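Local coordinates for protein protoporphyrinogen oxidase (Exiguobacterium sibiricum, PDB 3LOV) that probably catalyses the FAD-dependent, oxygen-consuming oxidation of coproporphyrinogen III to coproporphyrin III, a step in heme b biosynthesis, at residues A[15-20]-A[32-37]; A[285-290]-A[305-310]; A[362-367]-A[371-376]; A[426-431]-A[435-440]. All blocks are in the same frame, centred on the assembly; numbering follows the deposited sequence.

Contact 1: residues A[15-20]-A[32-37]; sequences TGLAAA and ITLLEA. With FAD (flavin-adenine dinucleotide), chain B.
L34 CD1 packs on G16 O, 3.3 Å away, where a dinucleotide-binding helix settles on its sheet. No hydrogen bond joins the segments; the contact is van der Waals packing, partly of a methyl on a carbonyl oxygen. The methyl is brought to the helix because CG of L34 stands anti to the backbone N (chi1 -171°); a beta carbon on G16 would come close to it, at about 3.7 Å. Beside it, L17 CD2 grazes the same L34 CD1, and one turn further on A20 CB meets I32 CG2 at 4.4 Å, so alternate residues of the strand face the helix. Helix 15-20 and strand 32-35 run antiparallel, their axes 9.7 Å apart, and I9 of strand 6-10 also touches A20, I32 and L34.

The hydrogen bonds are turned instead toward FAD. T15 grips one phosphate twice: its N donates to O2P, and OG1 reaches O1P at 2.7 Å. E36 holds the adenosine ribose with both carboxylate oxygens, accepting from O3B at OE1 (2.5 Å) and from O2B at OE2 (2.5 Å). Each oxygen has a second donor, G12 N on OE1 and G38 N on OE2, which should fix the rotation of the carboxylate and is consistent with a charged group.

Phosphate at the helix start and ribose on an acidic residue just past the second strand, with G16 fitting the last glycine of a GxGxxG pattern, are characteristic of the Rossmann-type beta-alpha-beta unit of FAD-binding proteins.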
# COMPACT_ATOMS: atom_id res chain seq x y z
N THR A 15 -9.00 -5.15 7.21
CA THR A 15 -8.80 -6.59 7.22
C THR A 15 -9.76 -7.25 8.23
O THR A 15 -10.41 -8.26 7.93
CB THR A 15 -7.34 -6.95 7.57
OG1 THR A 15 -6.48 -6.28 6.62
CG2 THR A 15 -7.15 -8.47 7.51
N GLY A 16 -9.84 -6.65 9.41
CA GLY A 16 -10.73 -7.13 10.47
C GLY A 16 -12.21 -6.94 10.15
O GLY A 16 -13.00 -7.81 10.45
N LEU A 17 -12.58 -5.81 9.55
CA LEU A 17 -13.98 -5.52 9.18
C LEU A 17 -14.42 -6.40 8.01
O LEU A 17 -15.51 -6.97 8.03
CB LEU A 17 -14.17 -4.04 8.84
CG LEU A 17 -14.29 -3.10 10.05
CD1 LEU A 17 -14.34 -1.65 9.64
CD2 LEU A 17 -15.53 -3.49 10.87
N ALA A 18 -13.54 -6.57 7.03
CA ALA A 18 -13.78 -7.54 5.97
C ALA A 18 -13.88 -8.96 6.53
O ALA A 18 -14.71 -9.76 6.09
CB ALA A 18 -12.70 -7.48 4.92
N ALA A 19 -13.02 -9.29 7.47
CA ALA A 19 -13.10 -10.61 8.05
C ALA A 19 -14.51 -10.82 8.70
O ALA A 19 -15.08 -11.88 8.59
CB ALA A 19 -11.98 -10.85 9.07
N ALA A 20 -15.06 -9.81 9.36
CA ALA A 20 -16.31 -10.02 10.10
C ALA A 20 -17.43 -10.24 9.08
O ALA A 20 -18.31 -11.08 9.31
CB ALA A 20 -16.63 -8.86 10.99
N ILE A 32 -19.47 -13.87 16.81
CA ILE A 32 -18.34 -13.05 16.27
C ILE A 32 -18.19 -11.81 17.10
O ILE A 32 -19.14 -11.05 17.26
CB ILE A 32 -18.57 -12.65 14.79
CG1 ILE A 32 -18.67 -13.91 13.92
CG2 ILE A 32 -17.41 -11.73 14.30
CD1 ILE A 32 -19.43 -13.75 12.62
N THR A 33 -17.02 -11.65 17.71
CA THR A 33 -16.67 -10.43 18.42
C THR A 33 -15.42 -9.83 17.80
O THR A 33 -14.50 -10.57 17.42
CB THR A 33 -16.45 -10.71 19.92
OG1 THR A 33 -17.64 -11.30 20.47
CG2 THR A 33 -16.10 -9.41 20.69
N LEU A 34 -15.41 -8.51 17.65
CA LEU A 34 -14.25 -7.80 17.10
C LEU A 34 -13.74 -6.80 18.12
O LEU A 34 -14.48 -5.89 18.55
CB LEU A 34 -14.59 -7.08 15.80
CG LEU A 34 -13.41 -6.47 15.03
CD1 LEU A 34 -13.63 -6.58 13.50
CD2 LEU A 34 -13.11 -5.04 15.47
N LEU A 35 -12.47 -6.98 18.49
CA LEU A 35 -11.76 -6.09 19.42
C LEU A 35 -10.87 -5.09 18.66
O LEU A 35 -9.94 -5.47 17.91
CB LEU A 35 -10.89 -6.93 20.35
CG LEU A 35 -11.56 -8.07 21.15
CD1 LEU A 35 -10.53 -8.86 22.05
CD2 LEU A 35 -12.68 -7.51 21.99
N GLU A 36 -11.14 -3.80 18.85
CA GLU A 36 -10.34 -2.72 18.28
C GLU A 36 -9.71 -1.93 19.42
O GLU A 36 -10.42 -1.54 20.33
CB GLU A 36 -11.24 -1.80 17.44
CG GLU A 36 -10.64 -0.46 17.02
CD GLU A 36 -9.23 -0.54 16.40
OE1 GLU A 36 -9.00 -1.38 15.51
OE2 GLU A 36 -8.37 0.30 16.76
N ALA A 37 -8.39 -1.70 19.36
CA ALA A 37 -7.68 -1.01 20.45
C ALA A 37 -8.05 0.46 20.63
O ALA A 37 -7.99 0.96 21.73
CB ALA A 37 -6.20 -1.12 20.26
PA FAD B . -4.49 -1.41 9.86
O1A FAD B . -5.22 -0.46 8.97
O2A FAD B . -3.16 -1.01 10.39
O5B FAD B . -5.43 -1.78 11.08
C5B FAD B . -4.96 -2.40 12.25
C4B FAD B . -6.02 -2.22 13.34
O4B FAD B . -5.71 -3.00 14.49
C3B FAD B . -6.13 -0.76 13.74
O3B FAD B . -7.48 -0.33 13.81
C2B FAD B . -5.45 -0.78 15.10
O2B FAD B . -5.95 0.17 15.97
C1B FAD B . -5.78 -2.17 15.62
N9A FAD B . -4.89 -2.69 16.66
C8A FAD B . -3.54 -2.53 16.87
N7A FAD B . -3.16 -3.21 17.98
C5A FAD B . -4.28 -3.81 18.50
C6A FAD B . -4.52 -4.64 19.59
N6A FAD B . -3.53 -5.04 20.39
N1A FAD B . -5.80 -5.09 19.85
C2A FAD B . -6.84 -4.76 19.01
N3A FAD B . -6.60 -3.95 17.91
C4A FAD B . -5.35 -3.48 17.68
N1 FAD B . -3.19 0.49 -0.07
C2 FAD B . -3.86 0.66 -1.25
O2 FAD B . -4.49 -0.27 -1.76
N3 FAD B . -3.81 1.88 -1.88
C4 FAD B . -3.10 2.92 -1.38
O4 FAD B . -3.13 3.98 -1.98
C4X FAD B . -2.39 2.76 -0.22
N5 FAD B . -1.70 3.83 0.32
C5X FAD B . -1.00 3.65 1.52
C6 FAD B . -0.27 4.71 2.06
C7 FAD B . 0.44 4.53 3.26
C7M FAD B . 1.22 5.68 3.84
C8 FAD B . 0.38 3.31 3.95
C8M FAD B . 1.14 3.07 5.25
C9 FAD B . -0.36 2.25 3.43
C9A FAD B . -1.06 2.41 2.21
N10 FAD B . -1.80 1.35 1.68
C10 FAD B . -2.46 1.53 0.46
C1' FAD B . -1.89 -0.01 2.33
C2' FAD B . -3.19 -0.07 3.18
O2' FAD B . -3.10 0.87 4.18
C3' FAD B . -3.44 -1.44 3.82
O3' FAD B . -3.85 -2.30 2.76
C4' FAD B . -4.55 -1.49 4.90
O4' FAD B . -4.83 -0.27 5.56
C5' FAD B . -4.19 -2.46 6.01
O5' FAD B . -5.29 -2.58 6.88
P FAD B . -5.20 -3.58 8.09
O1P FAD B . -4.47 -4.85 7.74
O2P FAD B . -6.52 -3.77 8.81
O3P FAD B . -4.21 -2.82 9.15

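Contact 2: residues A[285-290]-A[305-310]. With FAD (flavin-adenine dinucleotide), chain B.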
# COMPACT_ATOMS: atom_id res chain seq x y z
N ILE A 285 -3.79 -7.35 13.54
CA ILE A 285 -3.07 -6.25 14.15
C ILE A 285 -1.60 -6.28 13.67
O ILE A 285 -1.20 -7.23 13.02
CB ILE A 285 -3.09 -6.36 15.67
CG1 ILE A 285 -2.30 -7.59 16.16
CG2 ILE A 285 -4.53 -6.34 16.17
CD1 ILE A 285 -2.27 -7.72 17.71
N PRO A 286 -0.84 -5.23 13.96
CA PRO A 286 0.53 -5.21 13.45
C PRO A 286 1.33 -6.45 13.91
O PRO A 286 1.26 -6.85 15.08
CB PRO A 286 1.12 -3.94 14.05
CG PRO A 286 -0.06 -3.00 14.27
CD PRO A 286 -1.27 -3.89 14.45
N HIS A 287 2.12 -6.98 13.00
CA HIS A 287 2.84 -8.23 13.20
C HIS A 287 3.83 -8.30 14.43
O HIS A 287 3.98 -9.36 15.02
CB HIS A 287 3.50 -8.68 11.88
CG HIS A 287 4.63 -7.81 11.42
ND1 HIS A 287 4.45 -6.71 10.60
CD2 HIS A 287 5.96 -7.88 11.66
CE1 HIS A 287 5.61 -6.13 10.38
NE2 HIS A 287 6.55 -6.84 10.98
N PRO A 288 4.45 -7.20 14.83
CA PRO A 288 5.25 -7.28 16.07
C PRO A 288 4.41 -7.49 17.34
O PRO A 288 4.94 -7.96 18.33
CB PRO A 288 5.95 -5.92 16.15
CG PRO A 288 5.73 -5.25 14.80
CD PRO A 288 4.47 -5.85 14.24
N GLN A 289 3.13 -7.13 17.31
CA GLN A 289 2.27 -7.49 18.42
C GLN A 289 1.89 -8.94 18.33
O GLN A 289 1.70 -9.57 19.36
CB GLN A 289 1.01 -6.62 18.48
CG GLN A 289 1.26 -5.11 18.72
CD GLN A 289 -0.04 -4.42 18.94
OE1 GLN A 289 -0.83 -4.87 19.77
NE2 GLN A 289 -0.31 -3.35 18.20
N VAL A 290 1.83 -9.51 17.13
CA VAL A 290 1.61 -10.96 16.97
C VAL A 290 2.70 -11.76 17.65
O VAL A 290 2.44 -12.72 18.40
CB VAL A 290 1.48 -11.36 15.47
CG1 VAL A 290 1.46 -12.88 15.33
CG2 VAL A 290 0.23 -10.71 14.83
N LEU A 305 10.77 -8.85 9.80
CA LEU A 305 9.99 -8.09 8.83
C LEU A 305 9.97 -6.64 9.24
O LEU A 305 9.28 -6.26 10.18
CB LEU A 305 8.58 -8.68 8.69
CG LEU A 305 7.67 -8.14 7.60
CD1 LEU A 305 8.23 -8.44 6.22
CD2 LEU A 305 6.25 -8.70 7.77
N THR A 306 10.71 -5.81 8.52
CA THR A 306 10.88 -4.43 8.89
C THR A 306 9.84 -3.53 8.29
O THR A 306 9.17 -3.89 7.30
CB THR A 306 12.25 -3.85 8.44
OG1 THR A 306 12.29 -3.82 7.00
CG2 THR A 306 13.46 -4.68 9.00
N THR A 307 9.74 -2.32 8.85
CA THR A 307 8.81 -1.33 8.37
C THR A 307 9.45 0.05 8.40
O THR A 307 10.55 0.24 8.97
CB THR A 307 7.55 -1.28 9.28
OG1 THR A 307 7.94 -0.96 10.61
CG2 THR A 307 6.73 -2.62 9.24
N HIS A 308 8.77 1.01 7.79
CA HIS A 308 9.04 2.43 7.99
C HIS A 308 7.73 3.18 8.19
O HIS A 308 6.64 2.67 7.86
CB HIS A 308 9.88 3.00 6.82
CG HIS A 308 9.11 3.14 5.55
ND1 HIS A 308 8.98 2.12 4.63
CD2 HIS A 308 8.43 4.20 5.03
CE1 HIS A 308 8.25 2.54 3.61
NE2 HIS A 308 7.90 3.79 3.83
N SER A 309 7.82 4.40 8.73
CA SER A 309 6.66 5.27 8.96
C SER A 309 6.53 6.32 7.88
O SER A 309 7.52 6.77 7.33
CB SER A 309 6.77 6.00 10.31
OG SER A 309 6.81 5.05 11.36
N THR A 310 5.30 6.72 7.63
CA THR A 310 4.97 7.70 6.62
C THR A 310 4.06 8.76 7.24
O THR A 310 3.19 8.42 8.05
CB THR A 310 4.20 7.05 5.41
OG1 THR A 310 4.94 5.93 4.88
CG2 THR A 310 3.94 8.09 4.28
PA FAD B . -4.49 -1.41 9.86
O1A FAD B . -5.22 -0.46 8.97
O2A FAD B . -3.16 -1.01 10.39
O5B FAD B . -5.43 -1.78 11.08
C5B FAD B . -4.96 -2.40 12.25
C4B FAD B . -6.02 -2.22 13.34
O4B FAD B . -5.71 -3.00 14.49
C3B FAD B . -6.13 -0.76 13.74
O3B FAD B . -7.48 -0.33 13.81
C2B FAD B . -5.45 -0.78 15.10
O2B FAD B . -5.95 0.17 15.97
C1B FAD B . -5.78 -2.17 15.62
N9A FAD B . -4.89 -2.69 16.66
C8A FAD B . -3.54 -2.53 16.87
N7A FAD B . -3.16 -3.21 17.98
C5A FAD B . -4.28 -3.81 18.50
C6A FAD B . -4.52 -4.64 19.59
N6A FAD B . -3.53 -5.04 20.39
N1A FAD B . -5.80 -5.09 19.85
C2A FAD B . -6.84 -4.76 19.01
N3A FAD B . -6.60 -3.95 17.91
C4A FAD B . -5.35 -3.48 17.68
N1 FAD B . -3.19 0.49 -0.07
C2 FAD B . -3.86 0.66 -1.25
O2 FAD B . -4.49 -0.27 -1.76
N3 FAD B . -3.81 1.88 -1.88
C4 FAD B . -3.10 2.92 -1.38
O4 FAD B . -3.13 3.98 -1.98
C4X FAD B . -2.39 2.76 -0.22
N5 FAD B . -1.70 3.83 0.32
C5X FAD B . -1.00 3.65 1.52
C6 FAD B . -0.27 4.71 2.06
C7 FAD B . 0.44 4.53 3.26
C7M FAD B . 1.22 5.68 3.84
C8 FAD B . 0.38 3.31 3.95
C8M FAD B . 1.14 3.07 5.25
C9 FAD B . -0.36 2.25 3.43
C9A FAD B . -1.06 2.41 2.21
N10 FAD B . -1.80 1.35 1.68
C10 FAD B . -2.46 1.53 0.46
C1' FAD B . -1.89 -0.01 2.33
C2' FAD B . -3.19 -0.07 3.18
O2' FAD B . -3.10 0.87 4.18
C3' FAD B . -3.44 -1.44 3.82
O3' FAD B . -3.85 -2.30 2.76
C4' FAD B . -4.55 -1.49 4.90
O4' FAD B . -4.83 -0.27 5.56
C5' FAD B . -4.19 -2.46 6.01
O5' FAD B . -5.29 -2.58 6.88
P FAD B . -5.20 -3.58 8.09
O1P FAD B . -4.47 -4.85 7.74
O2P FAD B . -6.52 -3.77 8.81
O3P FAD B . -4.21 -2.82 9.15
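L305 meets the imidazole of H287 in two ways at once: its carbonyl oxygen takes the edge of the ring while its own side chain lies over a face. H287 NE2 donates to L305 O at 2.9 Å with an N-H...O angle of 159°, and the oxygen lies close to the ring plane, although the donor is tilted 31° from the plane of the carbonyl. L305 CD2 stands almost over the middle of one face, 3.7 Å from the centroid, a CH-pi contact. P288 CD backs the opposite face, nearer its rim, and T307 CG2 touches the ring edge at CE1, 3.9 Å away. With CG between the backbone N and the carbonyl carbon (chi1 69°), the ring is brought across to L305; P288 CD and L305 CD2 on its two faces, with the bond to L305 O, limit its rotation. With H287 replaced by alanine, L305 O would probably lose this donor, and a gap would be likely to open between L305 CD2 and P288.

The same segments also touch both ends of FAD. Q289 reads the adenine with its amide, accepting from N6A at OE1 (2.8 Å) and donating from NE2 to N7A (2.9 Å). I285 CG2 rests on the adenine at C4A, and T310 CB lies 3.6 Å from the C7M methyl of the isoalloxazine.

H287 thus ties the first turn of helix 287-293, just past P286 at the N-cap, to the chain entering strand 307-318. L302 of helix 300-303 touches H287 and V290, while strand 400-411 flanks T307 through T310 in the mixed sheet.

Contact 3: residues A[362-367]-A[371-376]; sequences AFVGRP and HLVHES
The turn that sets L372 and V373 against V364 is closed by H374 N donating to H371 O at 3.0 Å, the shorter of the two backbone bonds within 371-376. The second, E375 N to L372 O, follows it. No hydrogen bond joins the two segments; apolar side-chain carbons do the work. V364 CG1, anti to the backbone N (chi1 170°), points at the turn and meets L372 CB at 3.7 Å, with L372 CD1 slightly farther off; the two side chains cross at about a right angle. V373 comes in beside them, its CG2 lying 3.6 Å from V364 O and 4.2 Å from G365 CA.

G365 suits the place twice over: its backbone angles would jam a beta carbon against the preceding carbonyl, and such a carbon would also press on V373 CG2. Outside the pair, the guanidinium of R405 binds the carbonyls of V373 and E375, which probably steadies the turn. A383 and V379 of helix 377-392 pack on L372.

Two residues past the turn, S376 caps V379 N through OG and marks the N-cap of helix 377-392. This is a strand-to-helix connection, leading from strand 357-364 of the mixed sheet into that helix.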
# COMPACT_ATOMS: atom_id res chain seq x y z
N ALA A 362 1.54 15.84 0.11
CA ALA A 362 2.92 15.37 0.12
C ALA A 362 3.06 14.16 1.06
O ALA A 362 2.38 14.05 2.06
CB ALA A 362 3.90 16.49 0.49
N PHE A 363 3.93 13.23 0.67
CA PHE A 363 4.30 12.09 1.51
C PHE A 363 5.72 12.28 2.02
O PHE A 363 6.59 12.82 1.30
CB PHE A 363 4.24 10.80 0.70
CG PHE A 363 2.85 10.41 0.29
CD1 PHE A 363 2.20 11.06 -0.74
CD2 PHE A 363 2.21 9.35 0.90
CE1 PHE A 363 0.92 10.68 -1.14
CE2 PHE A 363 0.90 8.96 0.50
CZ PHE A 363 0.28 9.61 -0.50
N VAL A 364 5.96 11.86 3.26
CA VAL A 364 7.28 11.92 3.91
C VAL A 364 7.54 10.58 4.59
O VAL A 364 6.65 10.05 5.27
CB VAL A 364 7.36 13.05 5.00
CG1 VAL A 364 8.66 12.91 5.82
CG2 VAL A 364 7.29 14.46 4.37
N GLY A 365 8.74 10.02 4.42
CA GLY A 365 9.13 8.78 5.05
C GLY A 365 9.62 7.75 4.05
O GLY A 365 8.95 7.48 3.07
N ARG A 366 10.82 7.21 4.30
CA ARG A 366 11.41 6.09 3.52
C ARG A 366 12.00 5.06 4.46
O ARG A 366 12.28 5.38 5.62
CB ARG A 366 12.57 6.60 2.64
CG ARG A 366 12.23 7.73 1.69
CD ARG A 366 13.47 8.09 0.92
NE ARG A 366 13.24 9.15 -0.04
CZ ARG A 366 12.75 8.96 -1.26
NH1 ARG A 366 12.46 7.75 -1.68
NH2 ARG A 366 12.54 10.00 -2.05
N PRO A 367 12.26 3.85 3.96
CA PRO A 367 12.89 2.88 4.85
C PRO A 367 14.33 3.33 5.22
O PRO A 367 15.14 3.72 4.35
CB PRO A 367 12.90 1.60 4.01
CG PRO A 367 12.79 2.09 2.59
CD PRO A 367 11.91 3.26 2.66
N HIS A 371 12.74 9.92 10.05
CA HIS A 371 12.74 10.61 11.34
C HIS A 371 11.77 11.78 11.37
O HIS A 371 11.19 12.06 12.40
CB HIS A 371 14.15 11.12 11.69
CG HIS A 371 14.45 12.46 11.11
ND1 HIS A 371 14.82 12.63 9.79
CD2 HIS A 371 14.42 13.70 11.66
CE1 HIS A 371 15.00 13.92 9.55
NE2 HIS A 371 14.77 14.59 10.67
N LEU A 372 11.62 12.50 10.25
CA LEU A 372 10.64 13.60 10.18
C LEU A 372 9.25 13.21 10.64
O LEU A 372 8.53 14.07 11.16
CB LEU A 372 10.51 14.20 8.79
CG LEU A 372 11.43 15.36 8.43
CD1 LEU A 372 11.04 15.87 7.06
CD2 LEU A 372 11.36 16.47 9.49
N VAL A 373 8.88 11.93 10.47
CA VAL A 373 7.52 11.47 10.81
C VAL A 373 7.27 11.52 12.35
O VAL A 373 6.14 11.76 12.80
CB VAL A 373 7.28 10.05 10.27
CG1 VAL A 373 5.87 9.64 10.54
CG2 VAL A 373 7.55 10.01 8.77
N HIS A 374 8.34 11.35 13.12
CA HIS A 374 8.29 11.44 14.58
C HIS A 374 8.47 12.86 15.12
O HIS A 374 8.35 13.05 16.31
CB HIS A 374 9.36 10.53 15.21
CG HIS A 374 9.35 9.12 14.69
ND1 HIS A 374 8.73 8.09 15.36
CD2 HIS A 374 9.86 8.59 13.55
CE1 HIS A 374 8.90 6.97 14.67
NE2 HIS A 374 9.56 7.25 13.56
N GLU A 375 8.74 13.83 14.27
CA GLU A 375 8.89 15.21 14.72
C GLU A 375 7.53 15.88 14.85
O GLU A 375 6.51 15.36 14.39
CB GLU A 375 9.77 16.04 13.77
CG GLU A 375 11.20 15.53 13.63
CD GLU A 375 12.03 15.65 14.93
OE1 GLU A 375 11.77 16.59 15.70
OE2 GLU A 375 12.94 14.81 15.17
N SER A 376 7.53 17.05 15.48
CA SER A 376 6.31 17.85 15.65
C SER A 376 5.68 18.26 14.33
O SER A 376 6.38 18.39 13.32
CB SER A 376 6.66 19.15 16.40
OG SER A 376 7.36 20.07 15.56

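Contact 4: residues A[426-431]-A[435-440]; sequences EEVLAQ and IYLAGL
L429 lies over one face of the Y436 ring, and V428 meets I435 and L437 beside it, so that three different orientations make up a single helix-on-strand contact. In the first, L429 CD2 stands 4.1 Å from the ring centroid and 20° off the normal, shifted toward the rim near CZ, while CD1 approaches CE2 at 4.0 Å; the leucine crosses the tyrosine at a slant. CB of Y436 leaves the strand on the side away from the helix, and the far part of the ring nevertheless comes back to face L429 CD2. In the second, V428 and I435 stand at about a right angle, CG1 against CG2 at 4.0 Å; CG1 of V428, anti to the backbone N (chi1 173°), is the branch that reaches I435, leaving CG2 for L437. In the third, V428 CG2 and L437 CD1 approach tip to tip, 4.2 Å apart.

Between these side chains lies I435 O, touched by V428 CG1 at 3.5 Å and by L429 CD2 at 3.4 Å. A serine in place of L429 would probably strip the ring of Y436 of its CH-pi partner and leave a gap beside I435 O.

Helix 426-431 runs nearly antiparallel to strand 435-437, which borders the parallel FAD-binding sheet, with axes 7.9 Å apart. R425, outside the two segments, binds L437 O through NH2. With no hydrogen bond across it, this contact depends on the fit of branched aliphatic side chains to one another, to a ring face and to a backbone carbonyl.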
# COMPACT_ATOMS: atom_id res chain seq x y z
N GLU A 426 2.01 -22.01 9.78
CA GLU A 426 2.12 -23.40 10.24
C GLU A 426 2.62 -23.48 11.67
O GLU A 426 2.16 -24.31 12.45
CB GLU A 426 3.09 -24.18 9.34
CG GLU A 426 2.53 -24.41 7.95
CD GLU A 426 3.58 -24.96 6.98
OE1 GLU A 426 4.70 -25.30 7.45
OE2 GLU A 426 3.27 -25.04 5.77
N GLU A 427 3.58 -22.63 12.00
CA GLU A 427 4.04 -22.56 13.35
C GLU A 427 2.94 -22.10 14.28
O GLU A 427 2.77 -22.64 15.36
CB GLU A 427 5.23 -21.62 13.48
CG GLU A 427 5.64 -21.30 14.92
CD GLU A 427 6.45 -22.42 15.60
OE1 GLU A 427 6.46 -23.56 15.10
OE2 GLU A 427 7.10 -22.14 16.62
N VAL A 428 2.23 -21.03 13.92
CA VAL A 428 1.11 -20.58 14.76
C VAL A 428 0.04 -21.68 14.89
O VAL A 428 -0.47 -21.94 15.96
CB VAL A 428 0.52 -19.27 14.28
CG1 VAL A 428 -0.75 -18.93 15.07
CG2 VAL A 428 1.56 -18.14 14.40
N LEU A 429 -0.29 -22.35 13.81
CA LEU A 429 -1.32 -23.36 13.93
C LEU A 429 -0.86 -24.55 14.80
O LEU A 429 -1.66 -25.08 15.57
CB LEU A 429 -1.87 -23.76 12.55
CG LEU A 429 -2.90 -22.72 12.05
CD1 LEU A 429 -3.19 -22.83 10.50
CD2 LEU A 429 -4.24 -22.70 12.89
N ALA A 430 0.43 -24.88 14.76
CA ALA A 430 0.95 -25.98 15.54
C ALA A 430 1.08 -25.60 17.04
O ALA A 430 0.80 -26.42 17.90
CB ALA A 430 2.32 -26.45 14.96
N GLN A 431 1.46 -24.37 17.35
CA GLN A 431 1.56 -23.94 18.73
C GLN A 431 0.26 -23.40 19.30
O GLN A 431 0.05 -23.49 20.51
CB GLN A 431 2.65 -22.89 18.89
CG GLN A 431 4.02 -23.49 18.67
CD GLN A 431 4.31 -24.63 19.66
OE1 GLN A 431 4.36 -24.42 20.86
NE2 GLN A 431 4.48 -25.81 19.14
N ILE A 435 -5.71 -20.31 15.81
CA ILE A 435 -5.31 -18.92 15.67
C ILE A 435 -4.80 -18.71 14.25
O ILE A 435 -3.97 -19.46 13.76
CB ILE A 435 -4.33 -18.51 16.78
CG1 ILE A 435 -5.00 -18.73 18.15
CG2 ILE A 435 -3.87 -17.04 16.62
CD1 ILE A 435 -4.30 -18.09 19.32
N TYR A 436 -5.37 -17.69 13.59
CA TYR A 436 -5.13 -17.40 12.18
C TYR A 436 -4.68 -15.95 12.10
O TYR A 436 -4.97 -15.14 13.00
CB TYR A 436 -6.40 -17.65 11.32
CG TYR A 436 -6.87 -19.11 11.34
CD1 TYR A 436 -7.68 -19.61 12.37
CD2 TYR A 436 -6.50 -19.97 10.34
CE1 TYR A 436 -8.06 -20.99 12.39
CE2 TYR A 436 -6.88 -21.32 10.34
CZ TYR A 436 -7.66 -21.81 11.37
OH TYR A 436 -8.00 -23.13 11.30
N LEU A 437 -3.91 -15.64 11.06
CA LEU A 437 -3.37 -14.31 10.81
C LEU A 437 -3.82 -13.76 9.46
O LEU A 437 -3.84 -14.49 8.47
CB LEU A 437 -1.82 -14.38 10.77
CG LEU A 437 -1.13 -15.09 11.92
CD1 LEU A 437 0.37 -15.21 11.70
CD2 LEU A 437 -1.40 -14.35 13.21
N ALA A 438 -4.10 -12.45 9.41
CA ALA A 438 -4.46 -11.77 8.16
C ALA A 438 -4.12 -10.29 8.26
O ALA A 438 -4.02 -9.72 9.34
CB ALA A 438 -5.98 -11.97 7.84
N GLY A 439 -3.91 -9.68 7.11
CA GLY A 439 -3.52 -8.29 7.04
C GLY A 439 -2.30 -8.00 6.21
O GLY A 439 -1.76 -8.86 5.51
N LEU A 440 -1.85 -6.76 6.31
CA LEU A 440 -0.88 -6.24 5.34
C LEU A 440 0.52 -6.82 5.45
O LEU A 440 1.31 -6.69 4.51
CB LEU A 440 -0.82 -4.73 5.40
CG LEU A 440 0.07 -3.98 6.40
CD1 LEU A 440 0.20 -2.57 5.80
CD2 LEU A 440 -0.49 -3.93 7.81

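How the contacts relate
Contacts 1 and 4 serve the same parallel sheet, on its strands 31-35 and 435-437, and meet where T15 CG2 packs on A438 and G439. Contacts 2 and 3 share the mixed sheet, whose neighbouring strands 307-318 and 357-364 bring T310 against V364. Contact 2 also reaches contact 4, through V290 and L437. Contacts 1, 3 and 4 are largely buried and joined by packing across their segments; contact 2 is only partly buried, and it alone has a hydrogen bond between its segments. FAD divides the set again: contacts 1 and 2 both hydrogen-bond it, contact 4 reaches its pocket through G439 and L440, beyond the packed helix and strand, and contact 3 is plain packing.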